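Local coordinates for magnesium transport protein CorA (Methanocaldococcus jannaschii, PDB 4EGW) that carries magnesium ions into the cell as a homopentameric channel that opens when cytoplasmic magnesium is low and closes when it is high, at residues A[107-112]-A[207-212]; A[175-180]-A[254-259]; A[198-203]-A[262-267]; A[211-216]-A[248-253]. All blocks are in the same frame, centred on the assembly; numbering follows the deposited sequence.

Contact 1 (A[107-112]-A[207-212])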
loop_
_atom_site.group_PDB
_atom_site.type_symbol
_atom_site.label_atom_id
_atom_site.label_comp_id
_atom_site.label_asym_id
_atom_site.label_seq_id
_atom_site.Cartn_x
_atom_site.Cartn_y
_atom_site.Cartn_z
ATOM N N GLU A 107 2.330 20.757 -3.160
ATOM C CA GLU A 107 1.058 21.043 -3.802
ATOM C C GLU A 107 0.887 20.000 -4.903
ATOM O O GLU A 107 -0.182 19.407 -5.050
ATOM C CB GLU A 107 1.058 22.449 -4.406
ATOM C CG GLU A 107 -0.197 22.782 -5.209
ATOM C CD GLU A 107 0.018 23.923 -6.193
ATOM O OE1 GLU A 107 0.737 23.712 -7.194
ATOM O OE2 GLU A 107 -0.533 25.026 -5.972
ATOM N N ASP A 108 1.956 19.771 -5.665
ATOM C CA ASP A 108 1.981 18.716 -6.679
ATOM C C ASP A 108 3.086 17.709 -6.364
ATOM O O ASP A 108 4.104 18.059 -5.773
ATOM C CB ASP A 108 2.178 19.304 -8.079
ATOM C CG ASP A 108 1.109 18.847 -9.061
ATOM O OD1 ASP A 108 -0.094 19.023 -8.763
ATOM O OD2 ASP A 108 1.474 18.298 -10.125
ATOM N N ILE A 109 2.889 16.456 -6.761
ATOM C CA ILE A 109 3.823 15.394 -6.397
ATOM C C ILE A 109 4.873 15.126 -7.472
ATOM O O ILE A 109 4.586 15.180 -8.669
ATOM C CB ILE A 109 3.095 14.074 -6.114
ATOM C CG1 ILE A 109 2.101 14.232 -4.961
ATOM C CG2 ILE A 109 4.100 12.979 -5.798
ATOM C CD1 ILE A 109 0.823 14.946 -5.348
ATOM N N THR A 110 6.091 14.837 -7.031
ATOM C CA THR A 110 7.172 14.397 -7.914
ATOM C C THR A 110 8.018 13.393 -7.128
ATOM O O THR A 110 7.578 12.906 -6.091
ATOM C CB THR A 110 8.040 15.565 -8.460
ATOM O OG1 THR A 110 8.729 16.214 -7.385
ATOM C CG2 THR A 110 7.182 16.585 -9.219
ATOM N N THR A 111 9.200 13.046 -7.625
ATOM C CA THR A 111 10.086 12.174 -6.869
ATOM C C THR A 111 11.407 12.857 -6.595
ATOM O O THR A 111 11.730 13.871 -7.208
ATOM C CB THR A 111 10.370 10.865 -7.585
ATOM O OG1 THR A 111 11.154 11.123 -8.750
ATOM C CG2 THR A 111 9.080 10.176 -7.967
ATOM N N THR A 112 12.152 12.295 -5.651
ATOM C CA THR A 112 13.351 12.913 -5.124
ATOM C C THR A 112 14.323 11.807 -4.719
ATOM O O THR A 112 13.915 10.755 -4.231
ATOM C CB THR A 112 13.007 13.762 -3.883
ATOM O OG1 THR A 112 14.099 14.641 -3.553
ATOM C CG2 THR A 112 12.702 12.855 -2.694
ATOM N N VAL A 207 4.896 11.364 -14.977
ATOM C CA VAL A 207 6.177 11.403 -15.659
ATOM C C VAL A 207 7.344 11.118 -14.707
ATOM O O VAL A 207 8.245 10.357 -15.051
ATOM C CB VAL A 207 6.397 12.769 -16.346
ATOM C CG1 VAL A 207 7.696 12.762 -17.126
ATOM C CG2 VAL A 207 5.233 13.100 -17.266
ATOM N N TYR A 208 7.321 11.738 -13.523
ATOM C CA TYR A 208 8.381 11.594 -12.522
ATOM C C TYR A 208 8.382 10.179 -11.965
ATOM O O TYR A 208 9.437 9.552 -11.810
ATOM C CB TYR A 208 8.195 12.605 -11.367
ATOM C CG TYR A 208 8.931 13.935 -11.537
ATOM C CD1 TYR A 208 10.252 14.086 -11.121
ATOM C CD2 TYR A 208 8.298 15.038 -12.103
ATOM C CE1 TYR A 208 10.929 15.299 -11.278
ATOM C CE2 TYR A 208 8.967 16.254 -12.266
ATOM C CZ TYR A 208 10.283 16.380 -11.854
ATOM O OH TYR A 208 10.941 17.588 -12.016
ATOM N N PHE A 209 7.189 9.682 -11.656
ATOM C CA PHE A 209 7.052 8.322 -11.176
ATOM C C PHE A 209 7.575 7.336 -12.187
ATOM O O PHE A 209 8.256 6.383 -11.843
ATOM C CB PHE A 209 5.597 7.997 -10.882
ATOM C CG PHE A 209 5.152 8.441 -9.528
ATOM C CD1 PHE A 209 5.934 9.309 -8.785
ATOM C CD2 PHE A 209 3.965 7.976 -8.986
ATOM C CE1 PHE A 209 5.530 9.724 -7.539
ATOM C CE2 PHE A 209 3.545 8.385 -7.735
ATOM C CZ PHE A 209 4.326 9.253 -7.004
ATOM N N HIS A 210 7.246 7.550 -13.446
ATOM C CA HIS A 210 7.556 6.524 -14.413
ATOM C C HIS A 210 9.059 6.444 -14.620
ATOM O O HIS A 210 9.665 5.368 -14.557
ATOM C CB HIS A 210 6.834 6.777 -15.716
ATOM C CG HIS A 210 6.733 5.558 -16.568
ATOM N ND1 HIS A 210 7.653 5.260 -17.554
ATOM C CD2 HIS A 210 5.841 4.540 -16.565
ATOM C CE1 HIS A 210 7.320 4.122 -18.131
ATOM N NE2 HIS A 210 6.222 3.664 -17.550
ATOM N N LYS A 211 9.656 7.604 -14.857
ATOM C CA LYS A 211 11.102 7.732 -14.896
ATOM C C LYS A 211 11.700 7.093 -13.641
ATOM O O LYS A 211 12.608 6.261 -13.727
ATOM C CB LYS A 211 11.471 9.215 -14.937
ATOM C CG LYS A 211 12.398 9.627 -16.056
ATOM C CD LYS A 211 12.847 11.070 -15.835
ATOM C CE LYS A 211 14.050 11.450 -16.680
ATOM N NZ LYS A 211 14.672 12.712 -16.171
ATOM N N SER A 212 11.167 7.477 -12.480
ATOM C CA SER A 212 11.716 7.057 -11.190
ATOM C C SER A 212 11.628 5.558 -11.011
ATOM O O SER A 212 12.614 4.906 -10.679
ATOM C CB SER A 212 10.981 7.742 -10.034
ATOM O OG SER A 212 11.466 9.055 -9.809
#

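Contact 2 (A[175-180]-A[254-259]). With BU1 (1,4-butanediol), chain G.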
loop_
_atom_site.group_PDB
_atom_site.type_symbol
_atom_site.label_atom_id
_atom_site.label_comp_id
_atom_site.label_asym_id
_atom_site.label_seq_id
_atom_site.Cartn_x
_atom_site.Cartn_y
_atom_site.Cartn_z
ATOM N N ASN A 175 -4.194 6.063 -5.551
ATOM C CA ASN A 175 -4.794 7.364 -5.275
ATOM C C ASN A 175 -4.977 8.206 -6.530
ATOM O O ASN A 175 -6.073 8.669 -6.834
ATOM C CB ASN A 175 -3.921 8.140 -4.295
ATOM C CG ASN A 175 -4.301 7.893 -2.842
ATOM O OD1 ASN A 175 -5.226 7.133 -2.544
ATOM N ND2 ASN A 175 -3.580 8.542 -1.927
ATOM N N LEU A 176 -3.892 8.418 -7.258
ATOM C CA LEU A 176 -3.987 9.171 -8.492
ATOM C C LEU A 176 -5.085 8.578 -9.352
ATOM O O LEU A 176 -5.792 9.306 -10.046
ATOM C CB LEU A 176 -2.665 9.145 -9.245
ATOM C CG LEU A 176 -2.768 9.614 -10.693
ATOM C CD1 LEU A 176 -1.533 10.413 -11.080
ATOM C CD2 LEU A 176 -2.989 8.438 -11.647
ATOM N N GLU A 177 -5.229 7.254 -9.293
ATOM C CA GLU A 177 -6.239 6.561 -10.076
ATOM C C GLU A 177 -7.616 7.103 -9.756
ATOM O O GLU A 177 -8.473 7.196 -10.629
ATOM C CB GLU A 177 -6.202 5.055 -9.819
ATOM C CG GLU A 177 -7.456 4.337 -10.309
ATOM C CD GLU A 177 -7.218 2.876 -10.641
ATOM O OE1 GLU A 177 -6.572 2.170 -9.834
ATOM O OE2 GLU A 177 -7.681 2.433 -11.714
ATOM N N ASP A 178 -7.823 7.461 -8.493
ATOM C CA ASP A 178 -9.090 8.040 -8.060
ATOM C C ASP A 178 -9.350 9.317 -8.831
ATOM O O ASP A 178 -10.410 9.499 -9.427
ATOM C CB ASP A 178 -9.061 8.371 -6.564
ATOM C CG ASP A 178 -9.042 7.133 -5.677
ATOM O OD1 ASP A 178 -8.506 6.080 -6.099
ATOM O OD2 ASP A 178 -9.557 7.230 -4.540
ATOM N N GLU A 179 -8.364 10.207 -8.806
ATOM C CA GLU A 179 -8.486 11.501 -9.447
ATOM C C GLU A 179 -8.869 11.320 -10.905
ATOM O O GLU A 179 -9.522 12.183 -11.494
ATOM C CB GLU A 179 -7.184 12.294 -9.312
ATOM C CG GLU A 179 -6.797 12.572 -7.872
ATOM C CD GLU A 179 -6.008 13.857 -7.701
ATOM O OE1 GLU A 179 -4.855 13.782 -7.216
ATOM O OE2 GLU A 179 -6.549 14.939 -8.033
ATOM N N LEU A 180 -8.474 10.191 -11.482
ATOM C CA LEU A 180 -8.809 9.903 -12.867
ATOM C C LEU A 180 -10.303 9.648 -13.013
ATOM O O LEU A 180 -10.974 10.285 -13.835
ATOM C CB LEU A 180 -8.018 8.700 -13.381
ATOM C CG LEU A 180 -6.502 8.843 -13.496
ATOM C CD1 LEU A 180 -5.942 7.568 -14.072
ATOM C CD2 LEU A 180 -6.108 10.040 -14.355
ATOM N N ALA A 254 2.224 3.541 -16.508
ATOM C CA ALA A 254 2.012 3.459 -17.940
ATOM C C ALA A 254 0.518 3.557 -18.247
ATOM O O ALA A 254 0.065 4.438 -18.981
ATOM C CB ALA A 254 2.585 2.161 -18.484
ATOM N N THR A 255 -0.253 2.649 -17.668
ATOM C CA THR A 255 -1.687 2.628 -17.895
ATOM C C THR A 255 -2.300 4.019 -17.696
ATOM O O THR A 255 -3.168 4.447 -18.463
ATOM C CB THR A 255 -2.352 1.625 -16.950
ATOM O OG1 THR A 255 -1.682 0.363 -17.064
ATOM C CG2 THR A 255 -3.821 1.462 -17.292
ATOM N N TYR A 256 -1.825 4.728 -16.677
ATOM C CA TYR A 256 -2.432 5.992 -16.277
ATOM C C TYR A 256 -2.098 7.150 -17.206
ATOM O O TYR A 256 -2.966 7.967 -17.532
ATOM C CB TYR A 256 -2.044 6.349 -14.840
ATOM C CG TYR A 256 -2.437 5.306 -13.820
ATOM C CD1 TYR A 256 -3.373 4.324 -14.118
ATOM C CD2 TYR A 256 -1.866 5.304 -12.551
ATOM C CE1 TYR A 256 -3.724 3.360 -13.178
ATOM C CE2 TYR A 256 -2.210 4.348 -11.604
ATOM C CZ TYR A 256 -3.136 3.380 -11.924
ATOM O OH TYR A 256 -3.469 2.439 -10.980
ATOM N N ARG A 257 -0.841 7.246 -17.624
ATOM C CA ARG A 257 -0.504 8.245 -18.622
ATOM C C ARG A 257 -1.383 8.010 -19.835
ATOM O O ARG A 257 -1.921 8.957 -20.402
ATOM C CB ARG A 257 0.963 8.184 -19.023
ATOM C CG ARG A 257 1.264 9.013 -20.263
ATOM C CD ARG A 257 2.645 8.720 -20.806
ATOM N NE ARG A 257 2.782 9.149 -22.193
ATOM C CZ ARG A 257 3.936 9.178 -22.851
ATOM N NH1 ARG A 257 5.058 8.813 -22.243
ATOM N NH2 ARG A 257 3.969 9.578 -24.116
ATOM N N GLU A 258 -1.539 6.743 -20.217
ATOM C CA GLU A 258 -2.416 6.391 -21.328
ATOM C C GLU A 258 -3.707 7.165 -21.115
ATOM O O GLU A 258 -4.038 8.069 -21.880
ATOM C CB GLU A 258 -2.738 4.889 -21.339
ATOM C CG GLU A 258 -1.544 3.930 -21.423
ATOM C CD GLU A 258 -1.947 2.451 -21.258
ATOM O OE1 GLU A 258 -3.161 2.147 -21.302
ATOM O OE2 GLU A 258 -1.050 1.592 -21.079
ATOM N N VAL A 259 -4.412 6.824 -20.040
ATOM C CA VAL A 259 -5.696 7.433 -19.726
ATOM C C VAL A 259 -5.679 8.962 -19.747
ATOM O O VAL A 259 -6.666 9.584 -20.125
ATOM C CB VAL A 259 -6.179 7.005 -18.337
ATOM C CG1 VAL A 259 -7.366 7.858 -17.920
ATOM C CG2 VAL A 259 -6.522 5.523 -18.321
HETATM C C1 BU1 G . -9.569 5.093 -15.160
HETATM C C2 BU1 G . -8.783 3.882 -14.797
HETATM C C3 BU1 G . -7.314 3.884 -15.062
HETATM C C4 BU1 G . -6.558 2.710 -14.542
HETATM O O5 BU1 G . -9.552 6.148 -14.273
HETATM O O6 BU1 G . -7.204 1.911 -13.612
#

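Contact 3 (A[198-203]-A[262-267])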
loop_
_atom_site.group_PDB
_atom_site.type_symbol
_atom_site.label_atom_id
_atom_site.label_comp_id
_atom_site.label_asym_id
_atom_site.label_seq_id
_atom_site.Cartn_x
_atom_site.Cartn_y
_atom_site.Cartn_z
ATOM N N LYS A 198 -5.234 20.281 -14.464
ATOM C CA LYS A 198 -5.222 19.139 -13.565
ATOM C C LYS A 198 -4.683 17.930 -14.306
ATOM O O LYS A 198 -3.989 17.098 -13.726
ATOM C CB LYS A 198 -6.619 18.846 -13.021
ATOM C CG LYS A 198 -6.667 17.713 -11.978
ATOM C CD LYS A 198 -5.674 17.925 -10.821
ATOM C CE LYS A 198 -5.948 19.214 -10.024
ATOM N NZ LYS A 198 -4.901 19.506 -8.988
ATOM N N ILE A 199 -5.011 17.840 -15.593
ATOM C CA ILE A 199 -4.511 16.758 -16.436
ATOM C C ILE A 199 -3.004 16.877 -16.587
ATOM O O ILE A 199 -2.261 15.927 -16.330
ATOM C CB ILE A 199 -5.135 16.761 -17.848
ATOM C CG1 ILE A 199 -6.650 16.623 -17.787
ATOM C CG2 ILE A 199 -4.593 15.607 -18.659
ATOM C CD1 ILE A 199 -7.256 16.336 -19.134
ATOM N N LEU A 200 -2.554 18.053 -17.009
ATOM C CA LEU A 200 -1.126 18.288 -17.151
ATOM C C LEU A 200 -0.434 18.114 -15.808
ATOM O O LEU A 200 0.747 17.771 -15.756
ATOM C CB LEU A 200 -0.857 19.687 -17.692
ATOM C CG LEU A 200 -1.462 20.011 -19.052
ATOM C CD1 LEU A 200 -0.991 21.385 -19.499
ATOM C CD2 LEU A 200 -1.076 18.953 -20.066
ATOM N N GLY A 201 -1.176 18.348 -14.724
ATOM C CA GLY A 201 -0.638 18.183 -13.384
ATOM C C GLY A 201 -0.362 16.733 -13.033
ATOM O O GLY A 201 0.728 16.395 -12.565
ATOM N N LEU A 202 -1.355 15.875 -13.267
ATOM C CA LEU A 202 -1.225 14.447 -13.010
ATOM C C LEU A 202 -0.349 13.776 -14.047
ATOM O O LEU A 202 0.038 12.626 -13.880
ATOM C CB LEU A 202 -2.595 13.770 -12.993
ATOM C CG LEU A 202 -3.472 14.092 -11.782
ATOM C CD1 LEU A 202 -4.735 13.259 -11.832
ATOM C CD2 LEU A 202 -2.703 13.834 -10.491
ATOM N N ARG A 203 -0.066 14.479 -15.135
ATOM C CA ARG A 203 0.917 13.992 -16.101
ATOM C C ARG A 203 2.295 14.228 -15.520
ATOM O O ARG A 203 3.145 13.340 -15.512
ATOM C CB ARG A 203 0.789 14.722 -17.445
ATOM C CG ARG A 203 -0.252 14.137 -18.390
ATOM C CD ARG A 203 0.268 12.916 -19.179
ATOM N NE ARG A 203 1.048 13.267 -20.367
ATOM C CZ ARG A 203 2.376 13.194 -20.455
ATOM N NH1 ARG A 203 3.100 12.775 -19.424
ATOM N NH2 ARG A 203 2.990 13.534 -21.582
ATOM N N SER A 262 -5.698 10.362 -23.305
ATOM C CA SER A 262 -7.037 10.344 -23.879
ATOM C C SER A 262 -7.828 11.529 -23.376
ATOM O O SER A 262 -8.385 12.299 -24.156
ATOM C CB SER A 262 -7.782 9.060 -23.516
ATOM O OG SER A 262 -7.073 7.922 -23.959
ATOM N N MET A 263 -7.859 11.678 -22.059
ATOM C CA MET A 263 -8.656 12.718 -21.444
ATOM C C MET A 263 -8.208 14.053 -21.999
ATOM O O MET A 263 -9.039 14.917 -22.298
ATOM C CB MET A 263 -8.551 12.664 -19.914
ATOM C CG MET A 263 -8.855 11.263 -19.351
ATOM S SD MET A 263 -9.380 11.112 -17.621
ATOM C CE MET A 263 -8.211 12.198 -16.829
ATOM N N MET A 264 -6.898 14.208 -22.181
ATOM C CA MET A 264 -6.387 15.453 -22.735
ATOM C C MET A 264 -6.973 15.638 -24.097
ATOM O O MET A 264 -7.600 16.658 -24.371
ATOM C CB MET A 264 -4.871 15.471 -22.859
ATOM C CG MET A 264 -4.329 16.872 -23.139
ATOM S SD MET A 264 -4.595 17.987 -21.732
ATOM C CE MET A 264 -4.622 19.566 -22.571
ATOM N N ASP A 265 -6.773 14.636 -24.947
ATOM C CA ASP A 265 -7.287 14.688 -26.308
ATOM C C ASP A 265 -8.738 15.145 -26.205
ATOM O O ASP A 265 -9.201 15.979 -26.986
ATOM C CB ASP A 265 -7.223 13.303 -26.971
ATOM C CG ASP A 265 -5.792 12.769 -27.118
ATOM O OD1 ASP A 265 -4.820 13.549 -26.983
ATOM O OD2 ASP A 265 -5.644 11.556 -27.387
ATOM N N ILE A 266 -9.436 14.620 -25.203
ATOM C CA ILE A 266 -10.827 14.966 -24.978
ATOM C C ILE A 266 -10.976 16.432 -24.610
ATOM O O ILE A 266 -11.729 17.156 -25.251
ATOM C CB ILE A 266 -11.440 14.119 -23.861
ATOM C CG1 ILE A 266 -11.226 12.636 -24.156
ATOM C CG2 ILE A 266 -12.908 14.437 -23.724
ATOM C CD1 ILE A 266 -11.578 12.245 -25.583
ATOM N N THR A 267 -10.241 16.872 -23.593
ATOM C CA THR A 267 -10.351 18.245 -23.136
ATOM C C THR A 267 -10.198 19.135 -24.354
ATOM O O THR A 267 -10.790 20.213 -24.433
ATOM C CB THR A 267 -9.242 18.599 -22.133
ATOM O OG1 THR A 267 -9.151 17.576 -21.140
ATOM C CG2 THR A 267 -9.539 19.922 -21.448
#

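Contact 4 (A[211-216]-A[248-253])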
loop_
_atom_site.group_PDB
_atom_site.type_symbol
_atom_site.label_atom_id
_atom_site.label_comp_id
_atom_site.label_asym_id
_atom_site.label_seq_id
_atom_site.Cartn_x
_atom_site.Cartn_y
_atom_site.Cartn_z
ATOM N N LYS A 211 9.656 7.604 -14.857
ATOM C CA LYS A 211 11.102 7.732 -14.896
ATOM C C LYS A 211 11.700 7.093 -13.641
ATOM O O LYS A 211 12.608 6.261 -13.727
ATOM C CB LYS A 211 11.471 9.215 -14.937
ATOM C CG LYS A 211 12.398 9.627 -16.056
ATOM C CD LYS A 211 12.847 11.070 -15.835
ATOM C CE LYS A 211 14.050 11.450 -16.680
ATOM N NZ LYS A 211 14.672 12.712 -16.171
ATOM N N SER A 212 11.167 7.477 -12.480
ATOM C CA SER A 212 11.716 7.057 -11.190
ATOM C C SER A 212 11.628 5.558 -11.011
ATOM O O SER A 212 12.614 4.906 -10.679
ATOM C CB SER A 212 10.981 7.742 -10.034
ATOM O OG SER A 212 11.466 9.055 -9.809
ATOM N N LEU A 213 10.432 5.022 -11.224
ATOM C CA LEU A 213 10.186 3.601 -11.080
ATOM C C LEU A 213 11.042 2.833 -12.059
ATOM O O LEU A 213 11.457 1.711 -11.787
ATOM C CB LEU A 213 8.710 3.311 -11.309
ATOM C CG LEU A 213 7.859 4.021 -10.253
ATOM C CD1 LEU A 213 6.428 4.229 -10.713
ATOM C CD2 LEU A 213 7.903 3.259 -8.949
ATOM N N ILE A 214 11.314 3.436 -13.208
ATOM C CA ILE A 214 12.237 2.825 -14.138
ATOM C C ILE A 214 13.599 2.714 -13.456
ATOM O O ILE A 214 14.145 1.619 -13.303
ATOM C CB ILE A 214 12.358 3.621 -15.437
ATOM C CG1 ILE A 214 11.062 3.533 -16.232
ATOM C CG2 ILE A 214 13.454 3.041 -16.281
ATOM C CD1 ILE A 214 10.717 2.119 -16.604
ATOM N N ALA A 215 14.118 3.854 -13.006
ATOM C CA ALA A 215 15.454 3.929 -12.420
ATOM C C ALA A 215 15.590 3.115 -11.125
ATOM O O ALA A 215 16.641 2.517 -10.865
ATOM C CB ALA A 215 15.832 5.378 -12.184
ATOM N N ASN A 216 14.533 3.110 -10.314
ATOM C CA ASN A 216 14.462 2.244 -9.146
ATOM C C ASN A 216 14.521 0.798 -9.587
ATOM O O ASN A 216 15.265 -0.006 -9.030
ATOM C CB ASN A 216 13.139 2.448 -8.418
ATOM C CG ASN A 216 13.146 3.648 -7.507
ATOM O OD1 ASN A 216 14.118 4.400 -7.460
ATOM N ND2 ASN A 216 12.048 3.838 -6.771
ATOM N N GLN A 248 4.753 -3.526 -11.710
ATOM C CA GLN A 248 3.326 -3.203 -11.663
ATOM C C GLN A 248 3.153 -1.687 -11.734
ATOM O O GLN A 248 2.402 -1.173 -12.573
ATOM C CB GLN A 248 2.680 -3.707 -10.374
ATOM C CG GLN A 248 2.118 -5.103 -10.426
ATOM C CD GLN A 248 1.675 -5.581 -9.052
ATOM O OE1 GLN A 248 1.026 -4.849 -8.300
ATOM N NE2 GLN A 248 2.047 -6.809 -8.706
ATOM N N LEU A 249 3.853 -0.984 -10.841
ATOM C CA LEU A 249 3.678 0.454 -10.678
ATOM C C LEU A 249 3.999 1.159 -11.969
ATOM O O LEU A 249 3.280 2.053 -12.417
ATOM C CB LEU A 249 4.595 0.978 -9.581
ATOM C CG LEU A 249 4.369 0.315 -8.234
ATOM C CD1 LEU A 249 5.288 0.918 -7.218
ATOM C CD2 LEU A 249 2.954 0.528 -7.852
ATOM N N ILE A 250 5.100 0.755 -12.574
ATOM C CA ILE A 250 5.423 1.267 -13.883
ATOM C C ILE A 250 4.254 1.012 -14.839
ATOM O O ILE A 250 3.853 1.911 -15.588
ATOM C CB ILE A 250 6.691 0.632 -14.409
ATOM C CG1 ILE A 250 7.855 1.009 -13.505
ATOM C CG2 ILE A 250 6.964 1.122 -15.805
ATOM C CD1 ILE A 250 9.146 0.358 -13.910
ATOM N N ASP A 251 3.691 -0.193 -14.787
ATOM C CA ASP A 251 2.545 -0.551 -15.619
ATOM C C ASP A 251 1.371 0.375 -15.363
ATOM O O ASP A 251 0.796 0.934 -16.306
ATOM C CB ASP A 251 2.112 -1.989 -15.352
ATOM C CG ASP A 251 3.048 -3.000 -15.966
ATOM O OD1 ASP A 251 3.455 -2.795 -17.131
ATOM O OD2 ASP A 251 3.385 -3.995 -15.286
ATOM N N MET A 252 1.009 0.521 -14.090
ATOM C CA MET A 252 -0.067 1.418 -13.710
ATOM C C MET A 252 0.285 2.814 -14.205
ATOM O O MET A 252 -0.489 3.449 -14.929
ATOM C CB MET A 252 -0.259 1.448 -12.193
ATOM C CG MET A 252 -0.267 0.075 -11.504
ATOM S SD MET A 252 -0.428 0.234 -9.697
ATOM C CE MET A 252 -0.110 -1.452 -9.173
ATOM N N SER A 253 1.465 3.291 -13.821
ATOM C CA SER A 253 1.939 4.569 -14.328
ATOM C C SER A 253 1.773 4.590 -15.842
ATOM O O SER A 253 1.228 5.524 -16.400
ATOM C CB SER A 253 3.395 4.784 -13.941
ATOM O OG SER A 253 3.542 4.666 -12.537
#

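Contact 1 (A[107-112]-A[207-212])
Thr111, near the start of strand 110-119, points at helix 193-225 and can be followed outward atom by atom. Its CB lies 3.1 Å from Ser212 OG. There the side chain forks. OG1, set between the backbone N and the carbonyl carbon (chi1 68°), makes a hydrogen bond with the Ser212 hydroxyl in which either oxygen could donate; the modelled separation of Thr111 OG1 and Ser212 OG, 2.3 Å, is doubtfully short. CG2 meets the Phe209 ring at its edge, near the ring plane, with Thr111 CG2 3.4 Å from Phe209 CD1. Ile109 CG2 reaches the same ring obliquely, 3.9 Å from Phe209 CZ. Thr110 covers a face of Tyr208 in a CH-pi contact: its CB stands 3.6 Å from the ring centroid, 12° off the normal, while Thr110 OG1 bonds to Glu106. Tyr169 of helix 156-186 packs edge-to-face on Phe209 and also touches Thr111, which brings this end of the sheet against two of the long helices. Threonines suit such a seam: their methyl groups lie against aromatic rings while their hydroxyls find polar partners, so the buried contact is mostly apolar with one hydroxyl pair across it.

Contact 2 (A[175-180]-A[254-259])
Tyr256 of helix 233-270 reaches across to Leu176, Glu177 and Leu180 of helix 156-186, where these long helices of the CorA cytoplasmic bundle run nearly parallel, their local axes 19° apart and 11.0 Å at closest approach. The apolar contacts gather round the ring. Leu176 CD2 comes in obliquely, 3.4 Å from Tyr256 CD2, the leucine and the tyrosine running antiparallel alongside each other. Leu180 CD1 touches Tyr256 CD1 at 4.1 Å, and the same methyl also packs on Val259 CG1. Leu206 of helix 193-225 meets both Leu176 and Tyr256, drawing the third helix into this core. The polar approach is looser: Glu177, with CG swung opposite the backbone N (chi1 164°) and the chain extended beyond it, lies roughly perpendicular to the tyrosine and brings OE1 to 3.3 Å from Tyr256 OH. The carboxylate also has a long, weak ion pair with Lys132 of the second subunit. An alanine in place of Tyr256 would take away the ring and is likely to open a gap between the two helices, with Leu176 CD2 losing its partner on helix 233-270. The ligand contacts come last. A 1,4-butanediol molecule lies in the groove beside Leu180, although its fit against the Glu177 carboxylate is doubtfully close. Val259 CG2 touches BU1 C3 at 3.7 Å, and the butanediol carbon C4 sits at the edge of the Tyr256 ring, near its plane.

Contact 3 (A[198-203]-A[262-267])
Ile199 and Leu200 meet Met263, Met264 and Thr267 without any flat group among them, so there are no ring faces or edges to cover and the fit is one of branched side chains and flexible methionines. The motif is an antiparallel helix pair: helices 193-225 and 233-270 run at 159° to each other here, with local axes 10.3 Å apart. Ile199 takes the largest share of the contact. Its CG1 branch stretches out to place CD1 against the other helix, 3.7 Å from Met264 N and 4.0 Å from Met263 CB. The same methyl comes to 3.0 Å from Thr267 OG1, a close approach of a methyl to a hydroxyl. That hydroxyl is engaged within its own helix, donating to Met263 O at 2.9 Å from Thr267 OG1; it stands 45° out of the carbonyl plane, and Met263 O also accepts from Thr267 N. Replacing Thr267 by alanine would remove the hydroxyl, which would probably leave a gap beside Ile199 CD1 and deprive Met263 O of its second donor. Leu183 of helix 156-186 packs on Met263, bringing that helix to the contact. On the flank, Met264 starts with CG anti to the backbone N and then bends at chi2 (67°), which turns its sulfur back to the neighbouring helix. There SD is shared by two methyls, lying 3.9 Å from Ile199 CG2 and 4.0 Å from Leu200 CD2.

Contact 4 (A[211-216]-A[248-253])
An antiparallel helix-helix interface, with helices 193-225 and 233-270 lying 9.3 Å apart at their local axes, brings Leu213 and Ile214 against Leu249, Ile250 and Ser253. The CA atoms come nearest each other at Leu213 and Ile250, and this is also the tightest side-chain fit: Leu213 CB lies 3.3 Å from Ile250 CG1. The Ile250 CG1 branch is fully extended at chi2 (177°), which lays Ile250 CD1 3.4 Å from Leu213 O, so the isoleucine packs on the backbone of the facing helix as well as on its side chain. From there Ile250 CD1 also meets Ile214 CD1 at 3.6 Å, the two isoleucine side chains set nearly square to each other. Leu213 splits its methyl groups: CD2 touches Leu249 CD1 at 3.9 Å, while CD1 sits at that same distance from Leu249 CB and lies 3.4 Å from Ser253 OG. The serine hydroxyl bonds back to its own helix, donating to Leu249 O from above the carbonyl plane at 2.6 Å from Ser253 OG; Ser253 N uses the same acceptor. Leu173 of helix 156-186 touches both Leu249 and Ser253 and closes the three-helix core. Between these two helices the contact is therefore one of shape: aliphatic branches interlock, and the one hydroxyl among them lies against a leucine methyl with its proton already given to Leu249 O, which probably lowers the cost of burying it there.

From the N terminus, the chain first supplies 107-112, at the start of a strand of the alpha/beta domain, and contact 1 closes when helix 193-225 returns to it. Before that closure the chain opens contact 2 from helix 156-186 and contact 3 from helix 193-225, so both cross contact 1. Contact 4 begins at Lys211 and Ser212, where contact 1 ends, and is the first of the remaining three to close, at 248-253; it is nested inside the loops of contacts 2 and 3. Those two, which cross each other, close in turn farther along helix 233-270. Contact 1 joins sheet to helix, while contacts 2, 3 and 4 tie the three long helices together.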